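Side-chain contacts in putative trimethylamine methyltransferase (PDB 4YYC), which probably acts as a methyltransferase of the trimethylamine methyltransferase family: residues Val146-Leu149 / Arg153-Ala156; Ile158-Asn163 / Ser402-Phe407; Ser248-Asp253 / Leu294-Ala299. All blocks are in the same frame, centred on the assembly; numbering follows the deposited sequence.

Contacts 1 and 2 are neighbours, their centres 8 Å apart. The hairpin of strands 145-147 and 153-155 forms contact 1, and helix 158-170 follows it directly into contact 2; strand 145-147 also lies beside strand 401-403 in one mixed sheet, and R154 joins the two contacts by a salt bridge to D160. Contact 3 sits on the other side of the chain's centre from contact 2, the centres 32 Å apart and the nearest atoms about 22 Å. Along the chain it is nested in the long excursion between 158-163 and 402-407. Contact 2 thus brings distant parts of the sequence together, whereas contacts 1 and 3 both also reach the second subunit.

Contact 1 of 3, residues Val146-Leu149 / Arg153-Ala156; sequences VRDL and RRYA
R154 reaches across the hairpin to D148, its NE giving a salt-bridged hydrogen bond to OD2 of D148 at 2.8 Å, with 152° at the hydrogen. The oxygen is met on its anti side, and the carboxylate and guanidinium planes stand 54° apart, so the ion pair is single-pronged and not a flat two-bond fork. Water 1 accepts from NH2 of R154 at 3.0 Å, while its bond to D148 is weak. R154 NH1 gives to Y155 O at 3.1 Å and to D160 OD2 of the following helix. D148 spends OD1 on the backbone nitrogens of D150 and N152, the first bond making an Asx turn in the connecting loop.

Behind these groups run the paired bonds of the antiparallel ladder: V146 N to R154 O at 2.9 Å, and R154 N to V146 O at 3.1 Å. R154 CG lies between the backbone N and carbonyl carbon (chi1 59°), and from there the extended chain crosses V146 at a slant; V146 CG2 rests over one guanidinium face, offset toward its rim, 3.5 Å from R154 NH1. The other valine methyl, V146 CG1, packs on A156 CB at 3.7 Å. On the opposite sheet face, the guanidinium of R147 lies over CB of R153, which is 3.8 Å from R147 CZ. The two arginine ends diverge: R147 bonds G151 O, R153 pairs with E397, and both reach F470 of the second subunit.

A leucine in place of R154 would probably leave the carboxylates of D148 and D160 without their shared cation and V146 CG2 without its flat cover. The hairpin is therefore closed by charge as well as by backbone bonds, with one guanidinium linking turn, strand end and next helix.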
loop_
_atom_site.group_PDB
_atom_site.type_symbol
_atom_site.label_atom_id
_atom_site.label_comp_id
_atom_site.label_asym_id
_atom_site.label_seq_id
_atom_site.Cartn_x
_atom_site.Cartn_y
_atom_site.Cartn_z
ATOM N N VAL A 146 -1.716 21.201 16.463
ATOM C CA VAL A 146 -2.623 20.053 16.504
ATOM C C VAL A 146 -3.890 20.352 15.738
ATOM O O VAL A 146 -4.262 21.533 15.560
ATOM C CB VAL A 146 -2.994 19.599 17.939
ATOM C CG1 VAL A 146 -1.734 19.139 18.655
ATOM C CG2 VAL A 146 -3.712 20.701 18.712
ATOM N N ARG A 147 -4.553 19.285 15.282
ATOM C CA ARG A 147 -5.957 19.354 14.963
ATOM C C ARG A 147 -6.691 18.691 16.082
ATOM O O ARG A 147 -6.551 17.467 16.246
ATOM C CB ARG A 147 -6.238 18.634 13.656
ATOM C CG ARG A 147 -6.102 19.520 12.503
ATOM C CD ARG A 147 -7.342 20.364 12.222
ATOM N NE ARG A 147 -7.150 20.988 10.959
ATOM C CZ ARG A 147 -7.942 21.887 10.436
ATOM N NH1 ARG A 147 -9.010 22.348 11.086
ATOM N NH2 ARG A 147 -7.628 22.360 9.259
ATOM N N ASP A 148 -7.371 19.495 16.900
ATOM C CA ASP A 148 -7.914 18.977 18.156
ATOM C C ASP A 148 -9.228 18.223 17.916
ATOM O O ASP A 148 -9.710 18.155 16.800
ATOM C CB ASP A 148 -7.971 20.033 19.248
ATOM C CG ASP A 148 -9.030 21.100 19.040
ATOM O OD1 ASP A 148 -9.978 20.893 18.272
ATOM O OD2 ASP A 148 -8.857 22.189 19.685
ATOM N N LEU A 149 -9.784 17.665 18.990
ATOM C CA LEU A 149 -10.992 16.866 18.881
ATOM C C LEU A 149 -12.227 17.712 18.608
ATOM O O LEU A 149 -13.284 17.171 18.305
ATOM C CB LEU A 149 -11.145 15.977 20.119
ATOM C CG LEU A 149 -10.195 14.756 20.154
ATOM C CD1 LEU A 149 -10.227 14.066 21.480
ATOM C CD2 LEU A 149 -10.476 13.730 19.094
ATOM N N ARG A 153 -7.556 23.856 14.319
ATOM C CA ARG A 153 -6.115 23.838 14.071
ATOM C C ARG A 153 -5.518 24.924 14.947
ATOM O O ARG A 153 -5.823 26.106 14.748
ATOM C CB ARG A 153 -5.797 24.109 12.614
ATOM C CG ARG A 153 -4.356 23.958 12.200
ATOM C CD ARG A 153 -4.162 24.317 10.749
ATOM N NE ARG A 153 -2.802 24.267 10.266
ATOM C CZ ARG A 153 -1.908 25.241 10.369
ATOM N NH1 ARG A 153 -2.194 26.373 11.022
ATOM N NH2 ARG A 153 -0.733 25.098 9.808
ATOM N N ARG A 154 -4.641 24.549 15.860
ATOM C CA ARG A 154 -4.111 25.510 16.833
ATOM C C ARG A 154 -2.750 25.064 17.312
ATOM O O ARG A 154 -2.386 23.893 17.133
ATOM C CB ARG A 154 -5.088 25.638 17.975
ATOM C CG ARG A 154 -5.386 24.338 18.702
ATOM C CD ARG A 154 -6.090 24.560 20.025
ATOM N NE ARG A 154 -6.448 23.287 20.646
ATOM C CZ ARG A 154 -5.586 22.476 21.282
ATOM N NH1 ARG A 154 -4.294 22.775 21.408
ATOM N NH2 ARG A 154 -6.017 21.340 21.775
ATOM N N TYR A 155 -1.994 25.938 17.992
ATOM C CA TYR A 155 -0.717 25.485 18.552
ATOM C C TYR A 155 -0.935 24.394 19.566
ATOM O O TYR A 155 -1.916 24.415 20.340
ATOM C CB TYR A 155 0.027 26.647 19.260
ATOM C CG TYR A 155 0.631 27.579 18.271
ATOM C CD1 TYR A 155 1.768 27.234 17.627
ATOM C CD2 TYR A 155 0.033 28.783 17.941
ATOM C CE1 TYR A 155 2.353 28.069 16.701
ATOM C CE2 TYR A 155 0.607 29.620 16.996
ATOM C CZ TYR A 155 1.760 29.242 16.389
ATOM O OH TYR A 155 2.412 29.997 15.452
ATOM N N ALA A 156 -0.059 23.413 19.514
ATOM C CA ALA A 156 -0.063 22.299 20.453
ATOM C C ALA A 156 0.346 22.746 21.859
ATOM O O ALA A 156 1.125 23.673 21.999
ATOM C CB ALA A 156 0.939 21.274 19.974
HETATM O O HOH W 1 -8.720 21.021 22.913
#

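Contact 2 of 3, residues Ile158-Asn163 / Ser402-Phe407; sequences IEDFRN and SSYEKF
The ring of Y404 meets helix 158-170 edge-on, hydroxyl first: D160 OD1 lies in the ring plane on the CE1 side of the phenol oxygen, and N163 CB comes up near that plane on the CE2 side, 3.7 Å from Y404 CE2. Both flat partners are turned steeply against the ring, the D160 carboxylate by 71°. Elsewhere the ring meets that of F164, and L167 of the same helix also touches the tyrosine.

Two bonds grip the phenol oxygen. Y404 OH donates to the anti lone pair of D160 OD1 at 2.6 Å, and it accepts from N163 ND2 at 3.1 Å. The second bond is nearly straight, 167° at the hydrogen, with the phenol oxygen lying in the amide plane. Acting as donor and acceptor at once, the hydroxyl has its rotation fixed by side chains three residues apart on the helix. D160 CG, anti to its carbonyl carbon (chi1 -62°), carries OD1 to Y404 and leaves OD2 for T157 N and R154.

Y404 is the first residue of helix 404-420, immediately after strand 401-403. S403 holds the N-cap position there, its OG accepting from K406 N at 3.0 Å. The arrangement is that of a strand-to-helix junction with a serine N-cap, whose first helical side chain ties the new helix to another one some 240 residues earlier in the chain.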
loop_
_atom_site.group_PDB
_atom_site.type_symbol
_atom_site.label_atom_id
_atom_site.label_comp_id
_atom_site.label_asym_id
_atom_site.label_seq_id
_atom_site.Cartn_x
_atom_site.Cartn_y
_atom_site.Cartn_z
ATOM N N ILE A 158 1.053 21.273 26.211
ATOM C CA ILE A 158 1.446 20.098 27.001
ATOM C C ILE A 158 0.284 19.155 27.249
ATOM O O ILE A 158 0.502 17.954 27.377
ATOM C CB ILE A 158 2.158 20.550 28.296
ATOM C CG1 ILE A 158 2.817 19.368 29.000
ATOM C CG2 ILE A 158 1.216 21.302 29.211
ATOM C CD1 ILE A 158 3.972 18.737 28.263
ATOM N N GLU A 159 -0.929 19.679 27.387
ATOM C CA GLU A 159 -2.104 18.826 27.508
ATOM C C GLU A 159 -2.241 17.931 26.253
ATOM O O GLU A 159 -2.476 16.713 26.363
ATOM C CB GLU A 159 -3.369 19.641 27.741
ATOM C CG GLU A 159 -4.554 18.749 27.954
ATOM C CD GLU A 159 -5.794 19.502 28.395
ATOM O OE1 GLU A 159 -5.722 20.696 28.825
ATOM O OE2 GLU A 159 -6.863 18.889 28.255
ATOM N N ASP A 160 -2.049 18.505 25.052
ATOM C CA ASP A 160 -2.075 17.678 23.863
ATOM C C ASP A 160 -0.953 16.651 23.856
ATOM O O ASP A 160 -1.150 15.488 23.466
ATOM C CB ASP A 160 -1.915 18.514 22.578
ATOM C CG ASP A 160 -3.000 19.495 22.376
ATOM O OD1 ASP A 160 -4.185 19.086 22.370
ATOM O OD2 ASP A 160 -2.667 20.688 22.208
ATOM N N PHE A 161 0.241 17.085 24.255
ATOM C CA PHE A 161 1.389 16.152 24.331
ATOM C C PHE A 161 1.011 14.940 25.187
ATOM O O PHE A 161 1.146 13.780 24.806
ATOM C CB PHE A 161 2.582 16.888 24.940
ATOM C CG PHE A 161 3.891 16.166 24.809
ATOM C CD1 PHE A 161 4.257 15.117 25.670
ATOM C CD2 PHE A 161 4.765 16.494 23.788
ATOM C CE1 PHE A 161 5.455 14.448 25.494
ATOM C CE2 PHE A 161 5.951 15.827 23.622
ATOM C CZ PHE A 161 6.292 14.792 24.489
ATOM N N ARG A 162 0.473 15.229 26.360
ATOM C CA ARG A 162 0.048 14.156 27.250
ATOM C C ARG A 162 -1.030 13.278 26.612
ATOM O O ARG A 162 -0.962 12.047 26.718
ATOM C CB ARG A 162 -0.428 14.711 28.576
ATOM C CG ARG A 162 0.731 15.220 29.396
ATOM C CD ARG A 162 0.229 15.986 30.579
ATOM N NE ARG A 162 1.312 16.392 31.439
ATOM C CZ ARG A 162 1.121 17.023 32.599
ATOM N NH1 ARG A 162 -0.118 17.334 33.043
ATOM N NH2 ARG A 162 2.186 17.318 33.331
ATOM N N ASN A 163 -1.995 13.892 25.942
ATOM C CA ASN A 163 -3.024 13.106 25.274
ATOM C C ASN A 163 -2.415 12.135 24.240
ATOM O O ASN A 163 -2.872 10.994 24.129
ATOM C CB ASN A 163 -4.077 13.977 24.630
ATOM C CG ASN A 163 -5.011 14.608 25.627
ATOM O OD1 ASN A 163 -5.138 14.130 26.759
ATOM N ND2 ASN A 163 -5.689 15.669 25.221
ATOM N N SER A 402 -0.078 17.404 14.273
ATOM C CA SER A 402 -0.411 16.133 14.953
ATOM C C SER A 402 -1.909 16.108 15.082
ATOM O O SER A 402 -2.503 17.007 15.701
ATOM C CB SER A 402 0.245 16.012 16.333
ATOM O OG SER A 402 1.655 15.917 16.146
ATOM N N SER A 403 -2.556 15.153 14.405
ATOM C CA SER A 403 -4.035 15.061 14.369
ATOM C C SER A 403 -4.553 13.917 15.208
ATOM O O SER A 403 -4.135 12.793 15.025
ATOM C CB SER A 403 -4.485 14.899 12.938
ATOM O OG SER A 403 -5.835 14.473 12.859
ATOM N N TYR A 404 -5.470 14.194 16.138
ATOM C CA TYR A 404 -6.031 13.140 16.947
ATOM C C TYR A 404 -6.776 12.138 16.044
ATOM O O TYR A 404 -6.632 10.924 16.218
ATOM C CB TYR A 404 -7.019 13.724 17.956
ATOM C CG TYR A 404 -6.392 14.476 19.124
ATOM C CD1 TYR A 404 -6.016 15.784 19.031
ATOM C CD2 TYR A 404 -6.292 13.883 20.335
ATOM C CE1 TYR A 404 -5.485 16.480 20.105
ATOM C CE2 TYR A 404 -5.824 14.583 21.444
ATOM C CZ TYR A 404 -5.378 15.874 21.297
ATOM O OH TYR A 404 -4.859 16.564 22.396
ATOM N N GLU A 405 -7.586 12.634 15.132
ATOM C CA GLU A 405 -8.381 11.732 14.313
ATOM C C GLU A 405 -7.456 10.889 13.427
ATOM O O GLU A 405 -7.650 9.662 13.277
ATOM C CB GLU A 405 -9.418 12.497 13.456
ATOM C CG GLU A 405 -10.564 13.024 14.320
ATOM C CD GLU A 405 -11.474 13.985 13.591
ATOM O OE1 GLU A 405 -11.247 14.252 12.411
ATOM O OE2 GLU A 405 -12.438 14.519 14.225
ATOM N N LYS A 406 -6.493 11.558 12.802
ATOM C CA LYS A 406 -5.547 10.849 11.966
ATOM C C LYS A 406 -4.761 9.793 12.761
ATOM O O LYS A 406 -4.528 8.691 12.273
ATOM C CB LYS A 406 -4.613 11.827 11.311
ATOM C CG LYS A 406 -3.471 11.253 10.496
ATOM C CD LYS A 406 -3.933 10.656 9.252
ATOM C CE LYS A 406 -2.889 10.540 8.080
ATOM N NZ LYS A 406 -1.500 10.177 8.569
ATOM N N PHE A 407 -4.366 10.116 13.980
ATOM C CA PHE A 407 -3.678 9.151 14.804
ATOM C C PHE A 407 -4.500 7.874 14.962
ATOM O O PHE A 407 -3.987 6.770 14.846
ATOM C CB PHE A 407 -3.382 9.762 16.188
ATOM C CG PHE A 407 -2.621 8.845 17.080
ATOM C CD1 PHE A 407 -3.278 7.838 17.825
ATOM C CD2 PHE A 407 -1.241 8.970 17.187
ATOM C CE1 PHE A 407 -2.552 6.980 18.641
ATOM C CE2 PHE A 407 -0.528 8.115 18.052
ATOM C CZ PHE A 407 -1.179 7.125 18.738
#

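Contact 3 of 3, residues Ser248-Asp253 / Leu294-Ala299; sequences SPMVFD and LAEVLA
E296 puts its carboxylate into the bend at S248-M250, and this end of the contact is tight. S248 OG donates to the syn lone pair of E296 OE1 at 2.6 Å, while M250 N reaches E296 OE2 at 2.8 Å, with 154° at the hydrogen. The second donor comes from well above the carboxylate plane, 54° out of it. Between them P249 CA stands 3.4 Å from E296 OE2. Extended beyond CG (chi2 -179°), the glutamate spans the gap from its helix to the loop. The cis peptide bond before P249 bends that loop, and probably helps to bring hydroxyl and backbone N-H to the same carboxylate. P249 also takes part in backbone hydrogen bonding with the second subunit, and the S248 side chain is about 9 Å from an unidentified bound ligand.

Away from this grip the segments meet more loosely. F252 sends its ring edge toward the helix backbone, F252 CZ lying 3.5 Å from E296 O with that oxygen in the ring plane. The selenomethionine at M250 leads its tail away, toward V69 of helix 56-73. This looser side is still buried: F252 meets F77, and A295 packs on L70.

Both carboxylate oxygens are used, and Q292 NE2 adds a further bond to OE2. S248 OG in turn accepts from F275 N, which positions the hydroxyl to give its proton to E296. Satisfied by S248, M250 N and Q292 together, one buried acid thereby joins helix 286-307 to a loop that lies at the subunit interface.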
loop_
_atom_site.group_PDB
_atom_site.type_symbol
_atom_site.label_atom_id
_atom_site.label_comp_id
_atom_site.label_asym_id
_atom_site.label_seq_id
_atom_site.Cartn_x
_atom_site.Cartn_y
_atom_site.Cartn_z
ATOM N N SER A 248 20.638 18.067 5.309
ATOM C CA SER A 248 20.932 17.651 3.952
ATOM C C SER A 248 20.792 18.870 3.026
ATOM O O SER A 248 19.849 19.643 3.237
ATOM C CB SER A 248 19.969 16.534 3.534
ATOM O OG SER A 248 19.971 15.495 4.532
ATOM N N PRO A 249 21.680 19.070 2.040
ATOM C CA PRO A 249 22.719 18.093 1.653
ATOM C C PRO A 249 24.050 18.226 2.412
ATOM O O PRO A 249 24.641 19.295 2.459
ATOM C CB PRO A 249 22.951 18.382 0.163
ATOM C CG PRO A 249 22.560 19.836 0.007
ATOM C CD PRO A 249 21.458 20.091 1.001
HETATM N N MSE A 250 24.505 17.082 2.944
HETATM C CA MSE A 250 25.910 16.799 3.280
HETATM C C MSE A 250 26.447 17.753 4.343
HETATM O O MSE A 250 27.613 18.124 4.310
HETATM C CB MSE A 250 26.736 16.783 1.963
HETATM C CG MSE A 250 26.257 15.642 1.029
HETATM SE SE MSE A 250 27.226 15.752 -0.689
HETATM C CE MSE A 250 26.156 17.181 -1.558
ATOM N N VAL A 251 25.609 18.124 5.306
ATOM C CA VAL A 251 26.057 18.945 6.439
ATOM C C VAL A 251 25.517 18.318 7.699
ATOM O O VAL A 251 24.317 17.992 7.752
ATOM C CB VAL A 251 25.511 20.398 6.339
ATOM C CG1 VAL A 251 25.784 21.196 7.617
ATOM C CG2 VAL A 251 26.120 21.121 5.139
ATOM N N PHE A 252 26.373 18.244 8.734
ATOM C CA PHE A 252 25.907 18.062 10.123
ATOM C C PHE A 252 26.231 19.328 10.895
ATOM O O PHE A 252 27.338 19.790 10.846
ATOM C CB PHE A 252 26.574 16.843 10.787
ATOM C CG PHE A 252 26.033 15.529 10.279
ATOM C CD1 PHE A 252 24.888 14.977 10.820
ATOM C CD2 PHE A 252 26.674 14.873 9.235
ATOM C CE1 PHE A 252 24.367 13.789 10.334
ATOM C CE2 PHE A 252 26.163 13.668 8.734
ATOM C CZ PHE A 252 25.023 13.135 9.271
ATOM N N ASP A 253 25.223 19.836 11.583
ATOM C CA ASP A 253 25.347 21.051 12.358
ATOM C C ASP A 253 25.598 20.811 13.836
ATOM O O ASP A 253 25.395 19.730 14.386
ATOM C CB ASP A 253 24.085 21.888 12.168
ATOM C CG ASP A 253 24.083 22.658 10.867
ATOM O OD1 ASP A 253 25.122 23.301 10.552
ATOM O OD2 ASP A 253 23.029 22.637 10.185
ATOM N N LEU A 294 23.310 7.650 1.455
ATOM C CA LEU A 294 24.279 6.695 1.953
ATOM C C LEU A 294 25.539 7.428 2.426
ATOM O O LEU A 294 26.106 7.075 3.469
ATOM C CB LEU A 294 24.592 5.618 0.896
ATOM C CG LEU A 294 25.635 4.578 1.296
ATOM C CD1 LEU A 294 25.218 3.843 2.568
ATOM C CD2 LEU A 294 25.828 3.603 0.127
ATOM N N ALA A 295 25.970 8.455 1.688
ATOM C CA ALA A 295 27.150 9.257 2.110
ATOM C C ALA A 295 26.908 9.938 3.453
ATOM O O ALA A 295 27.736 9.849 4.359
ATOM C CB ALA A 295 27.486 10.286 1.028
ATOM N N GLU A 296 25.748 10.568 3.620
ATOM C CA GLU A 296 25.409 11.274 4.865
ATOM C C GLU A 296 25.344 10.285 6.033
ATOM O O GLU A 296 25.894 10.554 7.089
ATOM C CB GLU A 296 24.100 12.038 4.732
ATOM C CG GLU A 296 24.181 13.171 3.760
ATOM C CD GLU A 296 22.909 13.964 3.616
ATOM O OE1 GLU A 296 21.923 13.759 4.381
ATOM O OE2 GLU A 296 22.858 14.836 2.712
ATOM N N VAL A 297 24.693 9.138 5.830
ATOM C CA VAL A 297 24.606 8.158 6.902
ATOM C C VAL A 297 25.944 7.556 7.250
ATOM O O VAL A 297 26.267 7.405 8.431
ATOM C CB VAL A 297 23.531 7.062 6.605
ATOM C CG1 VAL A 297 23.672 5.917 7.616
ATOM C CG2 VAL A 297 22.140 7.662 6.562
ATOM N N LEU A 298 26.746 7.217 6.247
ATOM C CA LEU A 298 28.069 6.688 6.556
ATOM C C LEU A 298 28.854 7.641 7.473
ATOM O O LEU A 298 29.452 7.196 8.447
ATOM C CB LEU A 298 28.848 6.388 5.258
ATOM C CG LEU A 298 28.466 5.111 4.511
ATOM C CD1 LEU A 298 29.043 5.103 3.115
ATOM C CD2 LEU A 298 28.926 3.865 5.255
ATOM N N ALA A 299 28.876 8.918 7.145
ATOM C CA ALA A 299 29.657 9.886 7.921
ATOM C C ALA A 299 29.065 10.063 9.323
ATOM O O ALA A 299 29.795 9.992 10.314
ATOM C CB ALA A 299 29.709 11.189 7.177
#